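Local coordinates for citrate synthase (Metallosphaera sedula, PDB 6ABX), which probably catalyses the condensation of oxaloacetate with acetyl-CoA and water to give citrate and CoA, a step of the tricarboxylic acid cycle, at residues His148-Leu153 with Glu159-Ser164; Arg167-Ser172 with Tyr315-Asp320. One frame throughout, in Å; residues are numbered along the deposited sequence.

Interaction 1 of 2, residues His148-Leu153 with Glu159-Ser164; sequences HSENFL and ERPSPS
Pro161 lies against Glu150 and Leu153 in a small, mainly apolar surface contact between helix 148-157 and the linker that leads from it into helix 163-174. The proline ring presents its three CH2 groups to one side of the helix, where residues 150 and 153, three positions apart, lie next to each other. Its CB meets Leu153 CD1 at 3.7 Å, and its CG bridges the two helix residues, 3.8 Å from Leu153 CB and 3.7 Å from Glu150 CG. Pro161 CD completes the fit, 3.6 Å from Glu150 CG and close to the backbone O of the same glutamate. Glu150 therefore contributes its aliphatic stem to the proline, while its extended chain, with CG anti to the backbone N (chi1 -175°), carries the carboxylate past the ring toward Arg160. There OE2 lies 3.7 Å from Arg160 CB, alongside the start of the arginine chain and not at its guanidinium. The carboxylate and guanidinium planes are 73° apart, and OE2 stays 5.0 Å from Arg160 NE, too far for a direct salt bridge, so any charge attraction is probably weak. A water joins the two groups loosely: it donates to Glu150 OE2 at 3.0 Å and accepts a weak bond from Arg160 NH1. Arg160 NH2 instead forms a salt bridge with Asp143. Beyond the proline, Ser162 occupies the N-cap of helix 163-174, and its OG accepts from the backbone N of Asp165. Pro163 follows as the first helical residue. The arrangement is that of a short connection between two consecutive helices in the largely helical citrate synthase fold, with a linker proline packed back on the first helix and a serine N-cap opening the second.

Interaction 2 of 2, residues Arg167-Ser172 with Tyr315-Asp320; sequences RVLDVS and YAMGFD
Val168 O is gripped by two donors from Ser172, one turn further along the helix: the backbone N at 2.9 Å and the side-chain OG at 2.7 Å. The hydroxyl comes from above the carbonyl plane, 37° out of it, with a C=O...OG angle of 142°; the first torsion of Ser172 turns OG back to this carbonyl. Across the contact, Met317 reaches the same helix. Its SD lies 3.9 Å from Leu169 CB and 4.3 Å from Val168 CB, over the backbone between the two residues. The chain then bends at chi3 (-49°), bringing the terminal CE to 3.7 Å from both CB and CD1 of Leu169. All three touching side chains are buried, and the contact between them is apolar. After Met317 the chain turns at Gly318, whose positive phi belongs to a Schellman motif at the C-terminal end of helix 310-316. Helix 163-174 thus packs beside that end, with Val168 also on Val313 and Leu169 on Phe314; helix 148-157 meets Leu169 through Phe152 and Leu153, and helix 261-270 receives Val171 and Ser172.

Both segments of interaction 1 precede those of interaction 2 along the chain, and the centres of the two contacts lie 9 Å apart. Interaction 1 packs the linker leading into helix 163-174, just ahead of its N-cap; interaction 2 uses the middle of that helix. The two also touch directly. Ser149 OG probably hydrogen-bonds Asp170 OD1, Leu169 CD2 packs on Leu153 CG, and the rings of Phe152 and Phe319 meet edge-to-face. Helices 148-157 and 163-174, neighbours in sequence, thereby pack together against the C-terminal end of helix 310-316, far later in the chain, and the turn after it, away from the oxaloacetate and acetyl-CoA sites.

Interaction 1 of 2, residues His148-Leu153 with Glu159-Ser164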
ATOM      1  N   HIS A 148      11.582   3.208  25.014  1.00 11.65           N
ATOM      2  CA  HIS A 148      10.443   3.002  24.102  1.00 11.76           C
ATOM      3  C   HIS A 148       9.313   2.261  24.802  1.00 10.30           C
ATOM      4  O   HIS A 148       8.164   2.699  24.695  1.00 11.63           O
ATOM      5  CB  HIS A 148      10.900   2.268  22.845  1.00 10.91           C
ATOM      6  CG  HIS A 148       9.813   1.959  21.901  1.00 11.64           C
ATOM      7  ND1 HIS A 148       9.485   2.815  20.880  1.00 11.42           N
ATOM      8  CD2 HIS A 148       8.953   0.905  21.836  1.00 11.39           C
ATOM      9  CE1 HIS A 148       8.489   2.276  20.185  1.00 13.01           C
ATOM     10  NE2 HIS A 148       8.137   1.124  20.751  1.00 12.62           N
ATOM     11  N   SER A 149       9.601   1.078  25.341  1.00 10.68           N
ATOM     12  CA  SER A 149       8.515   0.211  25.869  1.00 11.80           C
ATOM     13  C   SER A 149       7.959   0.797  27.182  1.00 13.17           C
ATOM     14  O   SER A 149       6.738   0.744  27.402  1.00 11.98           O
ATOM     15  CB  SER A 149       9.027  -1.196  26.041  1.00 12.49           C
ATOM     16  OG  SER A 149       9.391  -1.747  24.775  1.00 12.98           O
ATOM     17  N   GLU A 150       8.837   1.371  28.003  1.00 13.00           N
ATOM     18  CA  GLU A 150       8.366   2.006  29.262  1.00 14.18           C
ATOM     19  C   GLU A 150       7.389   3.153  28.918  1.00 12.79           C
ATOM     20  O   GLU A 150       6.310   3.317  29.518  1.00 11.63           O
ATOM     21  CB  GLU A 150       9.529   2.508  30.120  1.00 18.76           C
ATOM     22  CG  GLU A 150       8.965   3.016  31.440  1.00 20.93           C
ATOM     23  CD  GLU A 150       9.897   3.377  32.580  1.00 27.81           C
ATOM     24  OE1 GLU A 150      11.152   3.355  32.350  1.00 25.23           O
ATOM     25  OE2 GLU A 150       9.342   3.686  33.691  1.00 26.39           O
ATOM     26  N   ASN A 151       7.767   3.970  27.934  1.00 11.38           N
ATOM     27  CA  ASN A 151       6.949   5.078  27.519  1.00 11.81           C
ATOM     28  C   ASN A 151       5.601   4.604  26.952  1.00 11.62           C
ATOM     29  O   ASN A 151       4.565   5.281  27.136  1.00 13.45           O
ATOM     30  CB  ASN A 151       7.636   5.943  26.462  1.00 11.44           C
ATOM     31  CG  ASN A 151       6.780   7.111  26.055  1.00 11.63           C
ATOM     32  OD1 ASN A 151       6.547   8.008  26.883  1.00 13.85           O
ATOM     33  ND2 ASN A 151       6.367   7.148  24.804  1.00 11.54           N
ATOM     34  N   PHE A 152       5.605   3.506  26.187  1.00  9.96           N
ATOM     35  CA  PHE A 152       4.393   3.020  25.561  1.00 10.75           C
ATOM     36  C   PHE A 152       3.361   2.661  26.659  1.00 10.43           C
ATOM     37  O   PHE A 152       2.188   3.072  26.601  1.00 11.15           O
ATOM     38  CB  PHE A 152       4.716   1.798  24.680  1.00 10.41           C
ATOM     39  CG  PHE A 152       3.725   1.485  23.585  1.00 10.89           C
ATOM     40  CD1 PHE A 152       2.460   2.045  23.539  1.00 10.48           C
ATOM     41  CD2 PHE A 152       4.076   0.612  22.575  1.00 11.64           C
ATOM     42  CE1 PHE A 152       1.579   1.755  22.515  1.00 10.49           C
ATOM     43  CE2 PHE A 152       3.173   0.298  21.571  1.00 12.45           C
ATOM     44  CZ  PHE A 152       1.956   0.911  21.507  1.00 11.11           C
ATOM     45  N   LEU A 153       3.819   1.985  27.693  1.00 10.52           N
ATOM     46  CA  LEU A 153       2.927   1.622  28.808  1.00 12.51           C
ATOM     47  C   LEU A 153       2.505   2.855  29.606  1.00 12.90           C
ATOM     48  O   LEU A 153       1.365   2.978  30.013  1.00 11.07           O
ATOM     49  CB  LEU A 153       3.590   0.590  29.710  1.00 12.63           C
ATOM     50  CG  LEU A 153       3.773  -0.795  29.084  1.00 13.27           C
ATOM     51  CD1 LEU A 153       4.540  -1.698  30.023  1.00 13.92           C
ATOM     52  CD2 LEU A 153       2.447  -1.399  28.703  1.00 14.53           C
ATOM     53  N   GLU A 159       0.676   6.278  34.200  1.00 21.67           N
ATOM     54  CA  GLU A 159       1.692   6.183  35.237  1.00 23.80           C
ATOM     55  C   GLU A 159       2.774   5.217  34.769  1.00 21.80           C
ATOM     56  O   GLU A 159       2.531   4.360  33.909  1.00 19.64           O
ATOM     57  CB  GLU A 159       1.092   5.796  36.590  1.00 30.11           C
ATOM     58  CG  GLU A 159       0.425   4.455  36.662  1.00 34.12           C
ATOM     59  CD  GLU A 159       0.006   4.090  38.091  1.00 45.22           C
ATOM     60  OE1 GLU A 159      -1.063   3.465  38.254  1.00 50.55           O
ATOM     61  OE2 GLU A 159       0.748   4.432  39.051  1.00 54.35           O
ATOM     62  N   ARG A 160       3.972   5.366  35.328  1.00 22.02           N
ATOM     63  CA  ARG A 160       5.094   4.563  34.884  1.00 22.48           C
ATOM     64  C   ARG A 160       4.859   3.116  35.281  1.00 21.27           C
ATOM     65  O   ARG A 160       4.297   2.823  36.341  1.00 20.85           O
ATOM     66  CB  ARG A 160       6.424   5.123  35.397  1.00 27.21           C
ATOM     67  CG  ARG A 160       6.786   6.426  34.706  1.00 28.98           C
ATOM     68  CD  ARG A 160       8.020   7.094  35.251  1.00 32.62           C
ATOM     69  NE  ARG A 160       8.240   8.439  34.718  1.00 37.75           N
ATOM     70  CZ  ARG A 160       9.321   9.170  35.010  1.00 42.06           C
ATOM     71  NH1 ARG A 160      10.169   8.723  35.924  1.00 43.10           N
ATOM     72  NH2 ARG A 160       9.569  10.310  34.382  1.00 39.47           N
ATOM     73  N   PRO A 161       5.178   2.170  34.374  1.00 18.74           N
ATOM     74  CA  PRO A 161       4.950   0.762  34.641  1.00 18.18           C
ATOM     75  C   PRO A 161       6.015   0.128  35.532  1.00 20.34           C
ATOM     76  O   PRO A 161       7.128   0.679  35.622  1.00 21.35           O
ATOM     77  CB  PRO A 161       5.057   0.157  33.218  1.00 17.63           C
ATOM     78  CG  PRO A 161       6.089   1.022  32.548  1.00 17.56           C
ATOM     79  CD  PRO A 161       5.729   2.421  33.018  1.00 19.41           C
ATOM     80  N   SER A 162       5.744  -1.104  35.976  1.00 21.15           N
ATOM     81  CA  SER A 162       6.769  -1.938  36.620  1.00 23.13           C
ATOM     82  C   SER A 162       7.835  -2.337  35.611  1.00 25.69           C
ATOM     83  O   SER A 162       7.530  -2.503  34.424  1.00 20.66           O
ATOM     84  CB  SER A 162       6.167  -3.169  37.239  1.00 25.92           C
ATOM     85  OG  SER A 162       5.691  -4.067  36.243  1.00 27.95           O
ATOM     86  N   PRO A 163       9.111  -2.475  36.030  1.00 26.74           N
ATOM     87  CA  PRO A 163      10.156  -3.018  35.155  1.00 26.35           C
ATOM     88  C   PRO A 163       9.844  -4.394  34.528  1.00 24.47           C
ATOM     89  O   PRO A 163      10.262  -4.635  33.359  1.00 22.07           O
ATOM     90  CB  PRO A 163      11.395  -3.088  36.073  1.00 30.12           C
ATOM     91  CG  PRO A 163      11.139  -1.968  37.081  1.00 31.02           C
ATOM     92  CD  PRO A 163       9.646  -2.034  37.331  1.00 30.40           C
ATOM     93  N   SER A 164       9.118  -5.265  35.239  1.00 25.39           N
ATOM     94  CA  SER A 164       8.723  -6.584  34.676  1.00 25.79           C
ATOM     95  C   SER A 164       7.703  -6.390  33.549  1.00 19.73           C
ATOM     96  O   SER A 164       7.814  -7.033  32.528  1.00 20.42           O
ATOM     97  CB  SER A 164       8.212  -7.563  35.711  1.00 27.02           C
ATOM     98  OG  SER A 164       7.084  -7.032  36.375  1.00 35.03           O
TER
HETATM   99  O   HOH W   1      10.695   5.339  35.734  1.00 49.00           O

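Interaction 2 of 2, residues Arg167-Ser172 with Tyr315-Asp320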
ATOM      1  N   ARG A 167       9.634  -5.058  30.538  1.00 14.74           N
ATOM      2  CA  ARG A 167      10.428  -6.060  29.900  1.00 15.88           C
ATOM      3  C   ARG A 167       9.583  -6.965  29.001  1.00 14.65           C
ATOM      4  O   ARG A 167       9.987  -7.308  27.873  1.00 12.56           O
ATOM      5  CB  ARG A 167      11.105  -6.938  30.954  1.00 16.21           C
ATOM      6  CG  ARG A 167      12.029  -7.978  30.361  1.00 18.69           C
ATOM      7  CD  ARG A 167      13.279  -7.295  29.880  1.00 23.59           C
ATOM      8  NE  ARG A 167      14.274  -8.242  29.413  1.00 27.99           N
ATOM      9  CZ  ARG A 167      15.186  -8.824  30.192  1.00 33.91           C
ATOM     10  NH1 ARG A 167      15.138  -8.692  31.513  1.00 32.47           N
ATOM     11  NH2 ARG A 167      16.169  -9.511  29.628  1.00 31.86           N
ATOM     12  N   VAL A 168       8.413  -7.382  29.487  1.00 14.24           N
ATOM     13  CA  VAL A 168       7.509  -8.252  28.700  1.00 14.91           C
ATOM     14  C   VAL A 168       7.062  -7.537  27.424  1.00 13.19           C
ATOM     15  O   VAL A 168       7.105  -8.128  26.343  1.00 12.71           O
ATOM     16  CB  VAL A 168       6.311  -8.771  29.527  1.00 15.28           C
ATOM     17  CG1 VAL A 168       5.432  -9.627  28.641  1.00 16.31           C
ATOM     18  CG2 VAL A 168       6.796  -9.576  30.738  1.00 17.69           C
ATOM     19  N   LEU A 169       6.715  -6.258  27.524  1.00 14.32           N
ATOM     20  CA  LEU A 169       6.314  -5.506  26.311  1.00 13.67           C
ATOM     21  C   LEU A 169       7.503  -5.412  25.346  1.00 12.93           C
ATOM     22  O   LEU A 169       7.363  -5.608  24.103  1.00 11.81           O
ATOM     23  CB  LEU A 169       5.821  -4.099  26.635  1.00 14.56           C
ATOM     24  CG  LEU A 169       5.442  -3.298  25.396  1.00 14.90           C
ATOM     25  CD1 LEU A 169       4.413  -3.997  24.560  1.00 17.61           C
ATOM     26  CD2 LEU A 169       4.939  -1.913  25.783  1.00 17.90           C
ATOM     27  N   ASP A 170       8.702  -5.124  25.886  1.00 13.19           N
ATOM     28  CA  ASP A 170       9.883  -4.953  25.090  1.00 12.79           C
ATOM     29  C   ASP A 170      10.166  -6.233  24.270  1.00 12.10           C
ATOM     30  O   ASP A 170      10.394  -6.211  23.069  1.00 11.85           O
ATOM     31  CB  ASP A 170      11.037  -4.602  26.015  1.00 14.15           C
ATOM     32  CG  ASP A 170      12.104  -3.841  25.293  1.00 17.04           C
ATOM     33  OD1 ASP A 170      11.814  -2.666  24.859  1.00 15.68           O
ATOM     34  OD2 ASP A 170      13.146  -4.447  25.127  1.00 23.45           O
ATOM     35  N   VAL A 171      10.165  -7.382  24.920  1.00 10.62           N
ATOM     36  CA  VAL A 171      10.352  -8.638  24.221  1.00 12.14           C
ATOM     37  C   VAL A 171       9.231  -8.894  23.203  1.00 11.42           C
ATOM     38  O   VAL A 171       9.539  -9.257  22.017  1.00 10.67           O
ATOM     39  CB  VAL A 171      10.470  -9.804  25.211  1.00 13.43           C
ATOM     40  CG1 VAL A 171      10.470 -11.162  24.493  1.00 15.46           C
ATOM     41  CG2 VAL A 171      11.699  -9.661  26.080  1.00 14.63           C
ATOM     42  N   SER A 172       7.952  -8.716  23.597  1.00 11.82           N
ATOM     43  CA  SER A 172       6.892  -8.920  22.688  1.00 12.80           C
ATOM     44  C   SER A 172       7.002  -8.062  21.415  1.00 12.07           C
ATOM     45  O   SER A 172       6.765  -8.589  20.305  1.00 10.58           O
ATOM     46  CB  SER A 172       5.557  -8.710  23.371  1.00 15.40           C
ATOM     47  OG  SER A 172       5.531  -9.439  24.569  1.00 20.47           O
ATOM     48  N   TYR A 315      -3.156  -7.874  25.770  1.00 15.39           N
ATOM     49  CA  TYR A 315      -4.332  -7.660  26.599  1.00 16.67           C
ATOM     50  C   TYR A 315      -3.939  -7.549  28.079  1.00 17.06           C
ATOM     51  O   TYR A 315      -4.481  -6.681  28.801  1.00 18.65           O
ATOM     52  CB  TYR A 315      -5.358  -8.774  26.348  1.00 17.10           C
ATOM     53  CG  TYR A 315      -6.601  -8.687  27.198  1.00 17.00           C
ATOM     54  CD1 TYR A 315      -7.518  -7.673  26.987  1.00 18.68           C
ATOM     55  CD2 TYR A 315      -6.894  -9.625  28.163  1.00 18.34           C
ATOM     56  CE1 TYR A 315      -8.671  -7.565  27.748  1.00 19.45           C
ATOM     57  CE2 TYR A 315      -8.043  -9.529  28.951  1.00 18.84           C
ATOM     58  CZ  TYR A 315      -8.931  -8.497  28.737  1.00 20.33           C
ATOM     59  OH  TYR A 315     -10.095  -8.374  29.448  1.00 22.73           O
ATOM     60  N   ALA A 316      -3.033  -8.406  28.531  1.00 18.00           N
ATOM     61  CA  ALA A 316      -2.564  -8.467  29.909  1.00 20.55           C
ATOM     62  C   ALA A 316      -1.908  -7.134  30.295  1.00 24.20           C
ATOM     63  O   ALA A 316      -1.952  -6.715  31.434  1.00 26.47           O
ATOM     64  CB  ALA A 316      -1.624  -9.626  30.108  1.00 23.19           C
ATOM     65  N   MET A 317      -1.328  -6.449  29.322  1.00 19.56           N
ATOM     66  CA  MET A 317      -0.676  -5.219  29.624  1.00 23.18           C
ATOM     67  C   MET A 317      -1.560  -3.983  29.498  1.00 22.14           C
ATOM     68  O   MET A 317      -1.092  -2.900  29.858  1.00 22.92           O
ATOM     69  CB  MET A 317       0.562  -5.156  28.754  1.00 25.39           C
ATOM     70  CG  MET A 317       1.525  -6.105  29.414  1.00 32.90           C
ATOM     71  SD  MET A 317       3.134  -5.988  28.787  1.00 35.15           S
ATOM     72  CE  MET A 317       2.720  -6.083  27.049  1.00 34.77           C
ATOM     73  N   GLY A 318      -2.829  -4.155  29.113  1.00 18.73           N
ATOM     74  CA  GLY A 318      -3.815  -3.113  29.155  1.00 18.76           C
ATOM     75  C   GLY A 318      -4.270  -2.590  27.830  1.00 16.65           C
ATOM     76  O   GLY A 318      -4.963  -1.549  27.782  1.00 19.19           O
ATOM     77  N   PHE A 319      -3.916  -3.253  26.698  1.00 15.71           N
ATOM     78  CA  PHE A 319      -4.447  -2.851  25.416  1.00 16.36           C
ATOM     79  C   PHE A 319      -5.755  -3.571  25.073  1.00 16.63           C
ATOM     80  O   PHE A 319      -5.809  -4.776  25.284  1.00 18.21           O
ATOM     81  CB  PHE A 319      -3.407  -3.190  24.342  1.00 17.17           C
ATOM     82  CG  PHE A 319      -2.108  -2.432  24.469  1.00 17.34           C
ATOM     83  CD1 PHE A 319      -2.014  -1.168  23.924  1.00 19.27           C
ATOM     84  CD2 PHE A 319      -1.009  -2.971  25.104  1.00 17.79           C
ATOM     85  CE1 PHE A 319      -0.829  -0.466  24.008  1.00 17.43           C
ATOM     86  CE2 PHE A 319       0.193  -2.278  25.166  1.00 19.43           C
ATOM     87  CZ  PHE A 319       0.262  -1.026  24.622  1.00 17.73           C
ATOM     88  N   ASP A 320      -6.748  -2.879  24.487  1.00 16.14           N
ATOM     89  CA  ASP A 320      -7.957  -3.468  23.930  1.00 18.52           C
ATOM     90  C   ASP A 320      -7.518  -4.432  22.840  1.00 17.08           C
ATOM     91  O   ASP A 320      -6.624  -4.130  22.039  1.00 14.76           O
ATOM     92  CB  ASP A 320      -8.971  -2.485  23.292  1.00 20.55           C
ATOM     93  CG  ASP A 320      -9.727  -1.595  24.253  1.00 24.45           C
ATOM     94  OD1 ASP A 320      -9.781  -1.960  25.447  1.00 25.84           O
ATOM     95  OD2 ASP A 320     -10.219  -0.507  23.797  1.00 27.97           O
TER